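Local coordinates for dihydroorotase (Campylobacter jejuni subsp. jejuni, PDB 3PNU), which probably catalyses the reversible, zinc-dependent cyclization of N-carbamoyl-L-aspartate to dihydroorotate, the third step of de novo pyrimidine synthesis, at residues A75-M78 with R79-A83; M93-F97 with K98-E102; L37-N40 with Q41-L45. One frame throughout, in Å; residues are numbered along the deposited sequence.

Interaction 1 of 3, residues A75-M78 with R79-A83; sequences AYKM and RILKA
Arg79 folds back along its own helix and lays its guanidinium over the backbone of Tyr76. CB of Arg79 starts 3.4 Å from Tyr76 O. Its CG then lies 3.3 Å from Ala75 O, the carbonyl that accepts a hydrogen bond from Arg79 N at 3.1 Å. The chain bends at its third torsion (chi3 -70°), which turns NE and CZ back toward the preceding turn. Tyr76 CA sits over the centre of one guanidinium face, 3.7 Å from Arg79 CZ. At the tip, NH1 meets the methyl of Ala75, and NH2 packs 3.7 Å from Tyr76 CB. NE and NH2 both turn to the Asp39 carboxylate, NH2 in a salt bridge with OD2.

The Tyr76 ring lies alongside Ile80, with CG anti to the backbone N (chi1 179°). Ile80, one turn on, meets a ring face. Its CD1 makes a CH-pi contact 3.9 Å from the Tyr76 ring centroid, 13° off the normal. Ile80 N also donates a hydrogen bond to Tyr76 O, at 2.8 Å.

Tyr76 and Ile80 also touch Ile59, Met93 and Leu43. These are i to i+3 and i to i+4 contacts along one helix. Tyr76 and Ile80 belong to the buried face of helix 70-84, in the beta-alpha-beta unit with strands 56-59 and 90-93 of the TIM barrel.

Interaction 2 of 3, residues M93-F97 with K98-E102; sequences MTLFF and KNYDE
The hydroxyl of Tyr100 donates a hydrogen bond to the backbone carbonyl of Phe96, OH to O 2.7 Å. The donor lies in the carbonyl plane, with a C=O...donor angle of 159°. The bond spans four residues and closes the loop on itself. The acceptor also lies at the edge of the Tyr100 ring, near its plane, with Phe96 O 3.3 Å from Tyr100 CE1.

Leu95 adds an apolar contact beside the hydroxyl. Its CD1 is 4.0 Å from Tyr100 CZ, and the two side chains run at a slant to each other. Lys98 approaches the tyrosine from one face, where its CG stands 3.5 Å above the ring plane, toward the rim. Phe97 has CG anti to the backbone N (chi1 -175°), and one face of its ring lies against Lys98 O. That same carbonyl accepts Tyr100 N at 2.8 Å, in an inverse gamma turn centred on Asn99.

The loop runs from strand 90-93 to helix 102-108, where Asp101 is the N-cap. Tyr100 stacks on Phe104 of that helix, Leu95 also touches Leu73 of helix 70-84, and Phe97 packs on Leu138 and Leu142 of helix 135-147.

Interaction 3 of 3, residues L37-N40 with Q41-L45; sequences LRDN and QMLEL
Leu43 N donates to Asp39 O at 3.1 Å, with a nearly straight N-H...O angle of 170°. The donor stands well above the carbonyl plane, so it does not approach along a lone pair. The next bond of the same kind is weak: Glu44 N reaches Asn40 O at 3.5 Å. Leu37 O receives a CA-H...O contact from Leu43, CA to O 3.3 Å.

Arg79 of helix 70-84 meets the Asp39 carboxylate with two nitrogens, NH2 in a salt bridge at OD2 and NE at OD1. OD1 also takes a weak bond from Asn40 N, 2.6 Å away. These contacts hold the carboxylate beside the first turn of helix 40-51. In this TIM-barrel amidohydrolase, the turn follows strand 31-35, and His34 and His36 nearby bind zinc. Leu37 and Arg38 are predicted to belong to the substrate site.

Arg38 O is weakly bonded by the hydroxyl of Tyr76, and Arg38 NH2 donates to Pro264 O. The Arg38 chain bends at chi2, -53°, and its end leads away from the helix toward His265. Its aliphatic base lies alongside Met42, pointing the same way, with Arg38 CB 3.5 Å from Met42 CG. Leu43 points toward the loop. Its CD1 packs 3.4 Å from Leu37 CB, with CG anti to the backbone N (chi1 176°), and its CD2 turns to Asp39 OD1 at 4.1 Å.

Along the chain interaction 3 comes first, then interaction 1, then interaction 2. Interactions 1 and 3 have centres about 10 Å apart and meet directly. Helix 70-84 packs there on the loop and first turns of helix 40-51, through polar and apolar contacts. Interactions 1 and 2 have centres about 20 Å apart but touch where Met93, at the end of strand 90-93, packs against Tyr76, Lys77 and Ile80. Interactions 2 and 3 do not touch; their nearest atoms are about 7 Å apart. Helix 70-84 therefore packs against both regions, one carrying predicted substrate-site residues and the other passing near Asn62, also predicted to bind substrate.

Interaction 1 of 3, residues A75-M78 with R79-A83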
loop_
_atom_site.group_PDB
_atom_site.type_symbol
_atom_site.label_atom_id
_atom_site.label_comp_id
_atom_site.label_asym_id
_atom_site.label_seq_id
_atom_site.Cartn_x
_atom_site.Cartn_y
_atom_site.Cartn_z
ATOM N N ALA A 75 -26.350 17.258 21.284
ATOM C CA ALA A 75 -26.022 18.393 20.438
ATOM C C ALA A 75 -25.727 17.949 19.004
ATOM O O ALA A 75 -26.275 18.502 18.056
ATOM C CB ALA A 75 -24.828 19.153 21.029
ATOM N N TYR A 76 -24.868 16.936 18.853
ATOM C CA TYR A 76 -24.489 16.407 17.524
ATOM C C TYR A 76 -25.690 15.781 16.823
ATOM O O TYR A 76 -25.895 15.970 15.616
ATOM C CB TYR A 76 -23.339 15.401 17.685
ATOM C CG TYR A 76 -22.839 14.749 16.415
ATOM C CD1 TYR A 76 -22.620 15.497 15.263
ATOM C CD2 TYR A 76 -22.504 13.395 16.391
ATOM C CE1 TYR A 76 -22.147 14.912 14.104
ATOM C CE2 TYR A 76 -22.006 12.795 15.233
ATOM C CZ TYR A 76 -21.832 13.554 14.097
ATOM O OH TYR A 76 -21.351 12.976 12.952
ATOM N N LYS A 77 -26.488 15.039 17.588
ATOM C CA LYS A 77 -27.707 14.420 17.052
ATOM C C LYS A 77 -28.588 15.508 16.448
ATOM O O LYS A 77 -29.027 15.402 15.295
ATOM C CB LYS A 77 -28.475 13.681 18.147
ATOM C CG LYS A 77 -29.741 12.982 17.650
ATOM C CD LYS A 77 -30.387 12.129 18.748
ATOM C CE LYS A 77 -31.548 11.313 18.205
ATOM N NZ LYS A 77 -32.210 10.487 19.252
ATOM N N MET A 78 -28.834 16.565 17.227
ATOM C CA MET A 78 -29.652 17.662 16.733
ATOM C C MET A 78 -29.094 18.128 15.402
ATOM O O MET A 78 -29.839 18.261 14.426
ATOM C CB MET A 78 -29.714 18.839 17.728
ATOM C CG MET A 78 -30.439 18.537 19.062
ATOM S SD MET A 78 -32.164 17.940 18.913
ATOM C CE MET A 78 -32.610 17.730 20.659
ATOM N N ARG A 79 -27.779 18.352 15.352
ATOM C CA ARG A 79 -27.142 18.816 14.114
ATOM C C ARG A 79 -27.405 17.839 12.973
ATOM O O ARG A 79 -27.696 18.254 11.856
ATOM C CB ARG A 79 -25.630 19.063 14.297
ATOM C CG ARG A 79 -25.279 20.138 15.323
ATOM C CD ARG A 79 -23.813 20.614 15.210
ATOM N NE ARG A 79 -22.825 19.623 15.631
ATOM C CZ ARG A 79 -22.424 19.458 16.889
ATOM N NH1 ARG A 79 -22.938 20.196 17.861
ATOM N NH2 ARG A 79 -21.520 18.538 17.191
ATOM N N ILE A 80 -27.319 16.540 13.258
ATOM C CA ILE A 80 -27.577 15.529 12.227
ATOM C C ILE A 80 -29.015 15.642 11.746
ATOM O O ILE A 80 -29.267 15.694 10.545
ATOM C CB ILE A 80 -27.317 14.069 12.707
ATOM C CG1 ILE A 80 -25.869 13.894 13.165
ATOM C CG2 ILE A 80 -27.608 13.089 11.574
ATOM C CD1 ILE A 80 -25.580 12.590 13.819
ATOM N N LEU A 81 -29.956 15.686 12.685
ATOM C CA LEU A 81 -31.383 15.792 12.331
ATOM C C LEU A 81 -31.693 16.986 11.425
ATOM O O LEU A 81 -32.476 16.859 10.484
ATOM C CB LEU A 81 -32.252 15.814 13.584
ATOM C CG LEU A 81 -32.296 14.486 14.342
ATOM C CD1 LEU A 81 -33.086 14.663 15.639
ATOM C CD2 LEU A 81 -32.888 13.360 13.475
ATOM N N LYS A 82 -31.088 18.141 11.708
ATOM C CA LYS A 82 -31.281 19.310 10.843
ATOM C C LYS A 82 -30.730 19.058 9.457
ATOM O O LYS A 82 -31.387 19.327 8.469
ATOM C CB LYS A 82 -30.577 20.557 11.382
ATOM C CG LYS A 82 -31.322 21.362 12.454
ATOM C CD LYS A 82 -30.615 22.724 12.695
ATOM C CE LYS A 82 -30.539 23.595 11.401
ATOM N NZ LYS A 82 -29.738 24.855 11.571
ATOM N N ALA A 83 -29.507 18.542 9.405
ATOM C CA ALA A 83 -28.808 18.286 8.148
ATOM C C ALA A 83 -29.546 17.344 7.202
ATOM O O ALA A 83 -29.364 17.415 5.985
ATOM C CB ALA A 83 -27.410 17.749 8.443
#

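Interaction 2 of 3, residues M93-F97 with K98-E102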
loop_
_atom_site.group_PDB
_atom_site.type_symbol
_atom_site.label_atom_id
_atom_site.label_comp_id
_atom_site.label_asym_id
_atom_site.label_seq_id
_atom_site.Cartn_x
_atom_site.Cartn_y
_atom_site.Cartn_z
ATOM N N MET A 93 -26.897 6.791 17.551
ATOM C CA MET A 93 -25.749 7.453 18.147
ATOM C C MET A 93 -24.828 6.575 18.983
ATOM O O MET A 93 -25.264 5.605 19.599
ATOM C CB MET A 93 -26.244 8.616 19.032
ATOM C CG MET A 93 -27.271 9.524 18.359
ATOM S SD MET A 93 -26.661 10.304 16.878
ATOM C CE MET A 93 -25.462 11.439 17.616
ATOM N N THR A 94 -23.548 6.947 19.009
ATOM C CA THR A 94 -22.580 6.243 19.817
ATOM C C THR A 94 -21.642 7.198 20.527
ATOM O O THR A 94 -21.409 8.325 20.079
ATOM C CB THR A 94 -21.649 5.343 18.975
ATOM O OG1 THR A 94 -20.863 6.170 18.097
ATOM C CG2 THR A 94 -22.424 4.306 18.184
ATOM N N LEU A 95 -21.094 6.710 21.628
ATOM C CA LEU A 95 -20.075 7.404 22.375
ATOM C C LEU A 95 -18.733 6.735 22.075
ATOM O O LEU A 95 -18.659 5.542 21.721
ATOM C CB LEU A 95 -20.319 7.320 23.885
ATOM C CG LEU A 95 -21.489 8.098 24.479
ATOM C CD1 LEU A 95 -21.490 7.914 25.958
ATOM C CD2 LEU A 95 -21.371 9.577 24.133
ATOM N N PHE A 96 -17.681 7.529 22.218
ATOM C CA PHE A 96 -16.312 7.098 22.032
ATOM C C PHE A 96 -15.942 6.370 23.290
ATOM O O PHE A 96 -16.213 6.856 24.397
ATOM C CB PHE A 96 -15.464 8.330 21.865
ATOM C CG PHE A 96 -14.045 8.061 21.553
ATOM C CD1 PHE A 96 -13.600 8.105 20.244
ATOM C CD2 PHE A 96 -13.137 7.815 22.572
ATOM C CE1 PHE A 96 -12.275 7.891 19.957
ATOM C CE2 PHE A 96 -11.815 7.596 22.289
ATOM C CZ PHE A 96 -11.379 7.627 20.984
ATOM N N PHE A 97 -15.336 5.199 23.159
ATOM C CA PHE A 97 -15.035 4.426 24.348
ATOM C C PHE A 97 -13.982 5.007 25.278
ATOM O O PHE A 97 -12.974 5.546 24.845
ATOM C CB PHE A 97 -14.582 3.012 23.987
ATOM C CG PHE A 97 -14.367 2.147 25.180
ATOM C CD1 PHE A 97 -15.358 1.313 25.627
ATOM C CD2 PHE A 97 -13.188 2.206 25.892
ATOM C CE1 PHE A 97 -15.165 0.522 26.735
ATOM C CE2 PHE A 97 -12.991 1.421 27.015
ATOM C CZ PHE A 97 -13.970 0.582 27.432
ATOM N N LYS A 98 -14.254 4.854 26.568
ATOM C CA LYS A 98 -13.349 5.209 27.653
ATOM C C LYS A 98 -13.935 4.460 28.850
ATOM O O LYS A 98 -14.965 3.812 28.702
ATOM C CB LYS A 98 -13.250 6.717 27.903
ATOM C CG LYS A 98 -14.413 7.330 28.668
ATOM C CD LYS A 98 -14.106 8.786 29.029
ATOM C CE LYS A 98 -15.051 9.290 30.112
ATOM N NZ LYS A 98 -14.765 10.699 30.517
ATOM N N ASN A 99 -13.312 4.554 30.020
ATOM C CA ASN A 99 -13.760 3.788 31.209
ATOM C C ASN A 99 -14.999 4.298 31.937
ATOM O O ASN A 99 -14.957 4.530 33.146
ATOM C CB ASN A 99 -12.621 3.716 32.227
ATOM C CG ASN A 99 -11.366 3.148 31.642
ATOM O OD1 ASN A 99 -11.405 2.331 30.716
ATOM N ND2 ASN A 99 -10.226 3.573 32.180
ATOM N N TYR A 100 -16.110 4.445 31.229
ATOM C CA TYR A 100 -17.333 4.937 31.847
ATOM C C TYR A 100 -17.737 4.021 33.011
ATOM O O TYR A 100 -17.435 2.834 32.987
ATOM C CB TYR A 100 -18.460 4.977 30.827
ATOM C CG TYR A 100 -18.210 5.832 29.604
ATOM C CD1 TYR A 100 -18.019 5.262 28.340
ATOM C CD2 TYR A 100 -18.168 7.210 29.703
ATOM C CE1 TYR A 100 -17.805 6.063 27.205
ATOM C CE2 TYR A 100 -17.963 8.007 28.583
ATOM C CZ TYR A 100 -17.779 7.427 27.343
ATOM O OH TYR A 100 -17.563 8.257 26.264
ATOM N N ASP A 101 -18.408 4.578 34.024
ATOM C CA ASP A 101 -18.887 3.782 35.174
ATOM C C ASP A 101 -20.362 3.388 34.986
ATOM O O ASP A 101 -21.034 3.891 34.087
ATOM C CB ASP A 101 -18.705 4.553 36.484
ATOM C CG ASP A 101 -19.500 5.841 36.519
ATOM O OD1 ASP A 101 -20.677 5.853 36.098
ATOM O OD2 ASP A 101 -18.945 6.849 36.987
ATOM N N GLU A 102 -20.860 2.509 35.847
ATOM C CA GLU A 102 -22.231 2.018 35.736
ATOM C C GLU A 102 -23.234 3.161 35.778
ATOM O O GLU A 102 -24.134 3.239 34.932
ATOM C CB GLU A 102 -22.520 0.988 36.830
ATOM C CG GLU A 102 -23.801 0.153 36.633
ATOM C CD GLU A 102 -25.111 0.937 36.827
ATOM O OE1 GLU A 102 -26.165 0.466 36.329
ATOM O OE2 GLU A 102 -25.095 2.015 37.471
#

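Interaction 3 of 3, residues L37-N40 with Q41-L45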
loop_
_atom_site.group_PDB
_atom_site.type_symbol
_atom_site.label_atom_id
_atom_site.label_comp_id
_atom_site.label_asym_id
_atom_site.label_seq_id
_atom_site.Cartn_x
_atom_site.Cartn_y
_atom_site.Cartn_z
ATOM N N LEU A 37 -20.264 10.767 9.559
ATOM C CA LEU A 37 -20.953 11.958 9.027
ATOM C C LEU A 37 -20.209 13.264 9.328
ATOM O O LEU A 37 -20.665 14.352 8.960
ATOM C CB LEU A 37 -22.360 12.066 9.629
ATOM C CG LEU A 37 -23.413 11.050 9.213
ATOM C CD1 LEU A 37 -24.728 11.314 9.980
ATOM C CD2 LEU A 37 -23.623 11.101 7.715
ATOM N N ARG A 38 -19.081 13.157 10.019
ATOM C CA ARG A 38 -18.269 14.325 10.349
ATOM C C ARG A 38 -19.079 15.368 11.135
ATOM O O ARG A 38 -19.809 15.009 12.066
ATOM C CB ARG A 38 -17.667 14.928 9.077
ATOM C CG ARG A 38 -16.866 13.947 8.236
ATOM C CD ARG A 38 -15.774 13.226 9.055
ATOM N NE ARG A 38 -14.990 12.352 8.190
ATOM C CZ ARG A 38 -14.150 11.417 8.619
ATOM N NH1 ARG A 38 -13.988 11.201 9.917
ATOM N NH2 ARG A 38 -13.483 10.681 7.737
ATOM N N ASP A 39 -18.960 16.651 10.783
ATOM C CA ASP A 39 -19.694 17.668 11.525
ATOM C C ASP A 39 -19.745 18.996 10.789
ATOM O O ASP A 39 -19.222 19.132 9.687
ATOM C CB ASP A 39 -19.021 17.881 12.885
ATOM C CG ASP A 39 -19.983 18.382 13.933
ATOM O OD1 ASP A 39 -21.149 18.626 13.571
ATOM O OD2 ASP A 39 -19.588 18.500 15.119
ATOM N N ASN A 40 -20.411 19.964 11.414
ATOM C CA ASN A 40 -20.483 21.317 10.910
ATOM C C ASN A 40 -20.882 21.312 9.447
ATOM O O ASN A 40 -21.851 20.651 9.081
ATOM C CB ASN A 40 -19.136 22.005 11.129
ATOM C CG ASN A 40 -18.643 21.873 12.558
ATOM O OD1 ASN A 40 -19.431 21.815 13.507
ATOM N ND2 ASN A 40 -17.327 21.826 12.718
ATOM N N GLN A 41 -20.122 22.005 8.603
ATOM C CA GLN A 41 -20.465 22.118 7.188
ATOM C C GLN A 41 -20.372 20.808 6.402
ATOM O O GLN A 41 -21.169 20.570 5.492
ATOM C CB GLN A 41 -19.645 23.242 6.530
ATOM C CG GLN A 41 -20.069 24.668 6.995
ATOM C CD GLN A 41 -19.727 25.003 8.449
ATOM O OE1 GLN A 41 -18.621 24.737 8.918
ATOM N NE2 GLN A 41 -20.671 25.629 9.154
ATOM N N MET A 42 -19.412 19.961 6.755
ATOM C CA MET A 42 -19.245 18.672 6.073
ATOM C C MET A 42 -20.503 17.799 6.262
ATOM O O MET A 42 -21.005 17.166 5.322
ATOM C CB MET A 42 -17.990 17.941 6.600
ATOM C CG MET A 42 -17.751 16.564 5.945
ATOM S SD MET A 42 -17.448 16.604 4.169
ATOM C CE MET A 42 -15.806 17.355 4.162
ATOM N N LEU A 43 -20.996 17.775 7.491
ATOM C CA LEU A 43 -22.197 17.032 7.808
ATOM C C LEU A 43 -23.354 17.447 6.900
ATOM O O LEU A 43 -24.007 16.589 6.311
ATOM C CB LEU A 43 -22.560 17.241 9.270
ATOM C CG LEU A 43 -23.853 16.596 9.743
ATOM C CD1 LEU A 43 -23.918 15.115 9.377
ATOM C CD2 LEU A 43 -23.976 16.803 11.241
ATOM N N GLU A 44 -23.581 18.756 6.769
ATOM C CA GLU A 44 -24.674 19.291 5.928
ATOM C C GLU A 44 -24.583 18.836 4.470
ATOM O O GLU A 44 -25.597 18.756 3.768
ATOM C CB GLU A 44 -24.703 20.833 5.982
ATOM C CG GLU A 44 -24.982 21.413 7.378
ATOM C CD GLU A 44 -24.688 22.914 7.487
ATOM O OE1 GLU A 44 -24.489 23.578 6.436
ATOM O OE2 GLU A 44 -24.650 23.423 8.638
ATOM N N LEU A 45 -23.374 18.531 4.018
ATOM C CA LEU A 45 -23.169 18.100 2.633
ATOM C C LEU A 45 -23.369 16.600 2.386
ATOM O O LEU A 45 -24.017 16.213 1.418
ATOM C CB LEU A 45 -21.761 18.498 2.176
ATOM C CG LEU A 45 -21.339 18.033 0.773
ATOM C CD1 LEU A 45 -22.342 18.447 -0.284
ATOM C CD2 LEU A 45 -19.947 18.568 0.443
#